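Local atomic coordinates of FAD:protein FMN transferase (Vibrio cholerae, PDB entry 6NXI), a protein that probably transfers the FMN moiety of FAD, with magnesium, onto a threonine hydroxyl of a target flavoprotein. Residues A[223-228]-A[271-276]. Residues are numbered along the deposited sequence; the frame is centred on the assembly and turned at random.
Sequences ATSGDY and LATGLM. With MG (magnesium ion), chain C; FAD (flavin-adenine dinucleotide), chain B.
In the magnesium- and FAD-binding site of this ApbE-family flavin transferase, Ser225 at the end of strand 220-225 meets Thr273 of helix 265-278, and both hydroxyls face the α-phosphate of FAD. Ser225 OG donates a hydrogen bond of 2.7 Å to FAD O1A, while Thr273 OG1 binds magnesium at 2.3 Å. The same ion takes FAD O2A at 2.4 Å, so the two non-bridging oxygens of one phosphate are shared between a serine hydroxyl and the metal. Thr155 O and Asp269 O join Thr273 in the coordination shell. Each residue suits its place: serine offers a small donor to the phosphate, and threonine brings a neutral oxygen ligand on a short, branched side chain. In Thr273, OG1 lies anti to the carbonyl carbon (chi1 -53°), which turns it to the ion and leaves CG2 alongside the phosphate ester oxygen O5B. The two hydroxyl oxygens, Ser225 OG and Thr273 OG1, are themselves 2.9 Å apart.

Next to the polar pair, the helix packs against the antiparallel sheet; the axes of segments 271-276 and 223-225 approach to 7.1 Å, with a crossing angle of -33°. Such closeness calls for small residues, and Ala223 CB stands 4.3 Å from Ala272 CB; Ala272 also touches Val260 on the next strand. One turn along the helix, Met276 has CG anti to the backbone N (chi1 -179°), and its chain then bends at chi2, laying SD 3.7 Å from Ser225 C. Where the strand gives way to loop, Gly226, with positive phi and no side chain, admits the methyl: Met276 CE rests 3.8 Å from Gly226 CA.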
loop_
_atom_site.group_PDB
_atom_site.type_symbol
_atom_site.label_atom_id
_atom_site.label_comp_id
_atom_site.label_asym_id
_atom_site.label_seq_id
_atom_site.Cartn_x
_atom_site.Cartn_y
_atom_site.Cartn_z
ATOM N N ALA A 223 0.969 2.211 -7.498
ATOM C CA ALA A 223 1.559 1.712 -6.245
ATOM C C ALA A 223 2.640 0.728 -6.618
ATOM O O ALA A 223 2.485 -0.021 -7.609
ATOM C CB ALA A 223 0.549 1.044 -5.360
ATOM N N THR A 224 3.699 0.735 -5.817
ATOM C CA THR A 224 4.837 -0.185 -6.015
ATOM C C THR A 224 5.181 -0.890 -4.704
ATOM O O THR A 224 5.354 -0.217 -3.693
ATOM C CB THR A 224 6.049 0.594 -6.539
ATOM O OG1 THR A 224 5.729 1.183 -7.797
ATOM C CG2 THR A 224 7.252 -0.293 -6.742
ATOM N N SER A 225 5.349 -2.215 -4.717
ATOM C CA SER A 225 5.891 -2.950 -3.563
ATOM C C SER A 225 7.218 -3.578 -3.936
ATOM O O SER A 225 7.421 -3.801 -5.134
ATOM C CB SER A 225 4.888 -3.958 -3.055
ATOM O OG SER A 225 3.931 -3.255 -2.270
ATOM N N GLY A 226 8.090 -3.717 -2.947
ATOM C CA GLY A 226 9.466 -4.210 -3.138
ATOM C C GLY A 226 10.422 -3.077 -3.498
ATOM O O GLY A 226 9.983 -2.019 -3.964
ATOM N N ASP A 227 11.709 -3.313 -3.289
ATOM C CA ASP A 227 12.787 -2.310 -3.516
ATOM C C ASP A 227 13.864 -2.978 -4.369
ATOM O O ASP A 227 14.410 -4.002 -3.906
ATOM C CB ASP A 227 13.349 -1.786 -2.191
ATOM C CG ASP A 227 14.632 -0.972 -2.312
ATOM O OD1 ASP A 227 14.921 -0.458 -3.418
ATOM O OD2 ASP A 227 15.341 -0.868 -1.293
ATOM N N TYR A 228 14.116 -2.430 -5.563
ATOM C CA TYR A 228 15.098 -2.964 -6.546
ATOM C C TYR A 228 16.477 -3.072 -5.868
ATOM O O TYR A 228 17.218 -4.023 -6.206
ATOM C CB TYR A 228 15.115 -2.105 -7.816
ATOM C CG TYR A 228 15.869 -0.811 -7.657
ATOM C CD1 TYR A 228 17.198 -0.713 -8.050
ATOM C CD2 TYR A 228 15.281 0.299 -7.062
ATOM C CE1 TYR A 228 17.916 0.461 -7.878
ATOM C CE2 TYR A 228 15.986 1.480 -6.888
ATOM C CZ TYR A 228 17.307 1.561 -7.297
ATOM O OH TYR A 228 18.013 2.718 -7.139
ATOM N N LEU A 271 -3.068 -4.355 -4.042
ATOM C CA LEU A 271 -2.755 -5.279 -5.160
ATOM C C LEU A 271 -1.259 -5.471 -5.322
ATOM O O LEU A 271 -0.824 -6.639 -5.483
ATOM C CB LEU A 271 -3.377 -4.759 -6.451
ATOM C CG LEU A 271 -4.860 -5.089 -6.573
ATOM C CD1 LEU A 271 -5.422 -4.380 -7.777
ATOM C CD2 LEU A 271 -5.122 -6.579 -6.677
ATOM N N ALA A 272 -0.492 -4.393 -5.220
ATOM C CA ALA A 272 0.951 -4.513 -5.474
ATOM C C ALA A 272 1.537 -5.495 -4.447
ATOM O O ALA A 272 2.346 -6.357 -4.836
ATOM C CB ALA A 272 1.582 -3.147 -5.421
ATOM N N THR A 273 1.158 -5.366 -3.170
ATOM C CA THR A 273 1.744 -6.246 -2.127
ATOM C C THR A 273 1.212 -7.675 -2.363
ATOM O O THR A 273 1.968 -8.666 -2.260
ATOM C CB THR A 273 1.421 -5.711 -0.724
ATOM O OG1 THR A 273 1.803 -4.315 -0.592
ATOM C CG2 THR A 273 2.134 -6.566 0.305
ATOM N N GLY A 274 -0.098 -7.813 -2.583
ATOM C CA GLY A 274 -0.724 -9.120 -2.751
ATOM C C GLY A 274 -0.149 -9.880 -3.913
ATOM O O GLY A 274 0.232 -11.064 -3.736
ATOM N N LEU A 275 -0.010 -9.233 -5.067
ATOM C CA LEU A 275 0.543 -9.915 -6.251
ATOM C C LEU A 275 2.024 -10.275 -5.993
ATOM O O LEU A 275 2.470 -11.377 -6.400
ATOM C CB LEU A 275 0.338 -9.056 -7.495
ATOM C CG LEU A 275 -1.109 -8.748 -7.862
ATOM C CD1 LEU A 275 -1.138 -7.886 -9.116
ATOM C CD2 LEU A 275 -1.939 -10.000 -8.098
ATOM N N MET A 276 2.780 -9.433 -5.295
ATOM C CA MET A 276 4.192 -9.757 -4.934
ATOM C C MET A 276 4.269 -11.078 -4.142
ATOM O O MET A 276 5.109 -11.936 -4.458
ATOM C CB MET A 276 4.825 -8.615 -4.156
ATOM C CG MET A 276 6.252 -8.882 -3.793
ATOM S SD MET A 276 7.153 -7.290 -3.871
ATOM C CE MET A 276 8.731 -7.939 -3.333
HETATM MG MG MG C . 0.503 -2.382 -0.329
HETATM P PA FAD B . 3.599 -2.423 1.252
HETATM O O1A FAD B . 4.497 -3.240 0.394
HETATM O O2A FAD B . 2.535 -1.607 0.633
HETATM O O5B FAD B . 2.929 -3.344 2.373
HETATM C C5B FAD B . 3.865 -3.936 3.313
HETATM C C4B FAD B . 3.391 -3.762 4.735
HETATM O O4B FAD B . 2.113 -4.404 4.966
HETATM C C3B FAD B . 4.361 -4.387 5.736
HETATM O O3B FAD B . 5.302 -3.407 6.176
HETATM C C2B FAD B . 3.434 -4.899 6.845
HETATM O O2B FAD B . 3.094 -3.865 7.742
HETATM C C1B FAD B . 2.204 -5.321 6.053
HETATM N N9A FAD B . 2.219 -6.658 5.498
HETATM C C8A FAD B . 3.309 -7.521 5.315
HETATM N N7A FAD B . 2.965 -8.601 4.657
HETATM C C5A FAD B . 1.607 -8.502 4.431
HETATM C C6A FAD B . 0.691 -9.364 3.809
HETATM N N6A FAD B . 1.025 -10.522 3.212
HETATM N N1A FAD B . -0.579 -8.923 3.714
HETATM C C2A FAD B . -0.907 -7.752 4.296
HETATM N N3A FAD B . -0.126 -6.852 4.907
HETATM C C4A FAD B . 1.139 -7.306 4.946
HETATM N N1 FAD B . 5.596 3.592 10.380
HETATM C C2 FAD B . 6.240 4.100 11.487
HETATM O O2 FAD B . 7.450 3.847 11.681
HETATM N N3 FAD B . 5.607 4.908 12.377
HETATM C C4 FAD B . 4.286 5.248 12.246
HETATM O O4 FAD B . 3.736 5.951 13.082
HETATM C C4X FAD B . 3.572 4.720 11.119
HETATM N N5 FAD B . 2.297 5.018 10.974
HETATM C C5X FAD B . 1.630 4.493 9.892
HETATM C C6 FAD B . 0.259 4.778 9.729
HETATM C C7 FAD B . -0.485 4.297 8.673
HETATM C C7M FAD B . -1.952 4.648 8.559
HETATM C C8 FAD B . 0.165 3.497 7.704
HETATM C C8M FAD B . -0.586 2.924 6.530
HETATM C C9 FAD B . 1.524 3.202 7.855
HETATM C C9A FAD B . 2.281 3.692 8.928
HETATM N N10 FAD B . 3.635 3.394 9.123
HETATM C C10 FAD B . 4.325 3.892 10.214
HETATM C "C1'" FAD B . 4.372 2.613 8.106
HETATM C "C2'" FAD B . 4.122 1.149 8.144
HETATM O "O2'" FAD B . 4.581 0.594 9.373
HETATM C "C3'" FAD B . 4.877 0.479 6.984
HETATM O "O3'" FAD B . 6.275 0.629 7.093
HETATM C "C4'" FAD B . 4.539 1.035 5.613
HETATM O "O4'" FAD B . 3.148 1.302 5.549
HETATM C "C5'" FAD B . 5.019 0.122 4.502
HETATM O "O5'" FAD B . 4.477 0.618 3.253
HETATM P P FAD B . 5.033 0.042 1.888
HETATM O O1P FAD B . 6.493 -0.033 1.889
HETATM O O2P FAD B . 4.232 0.824 0.871
HETATM O O3P FAD B . 4.520 -1.451 2.067
#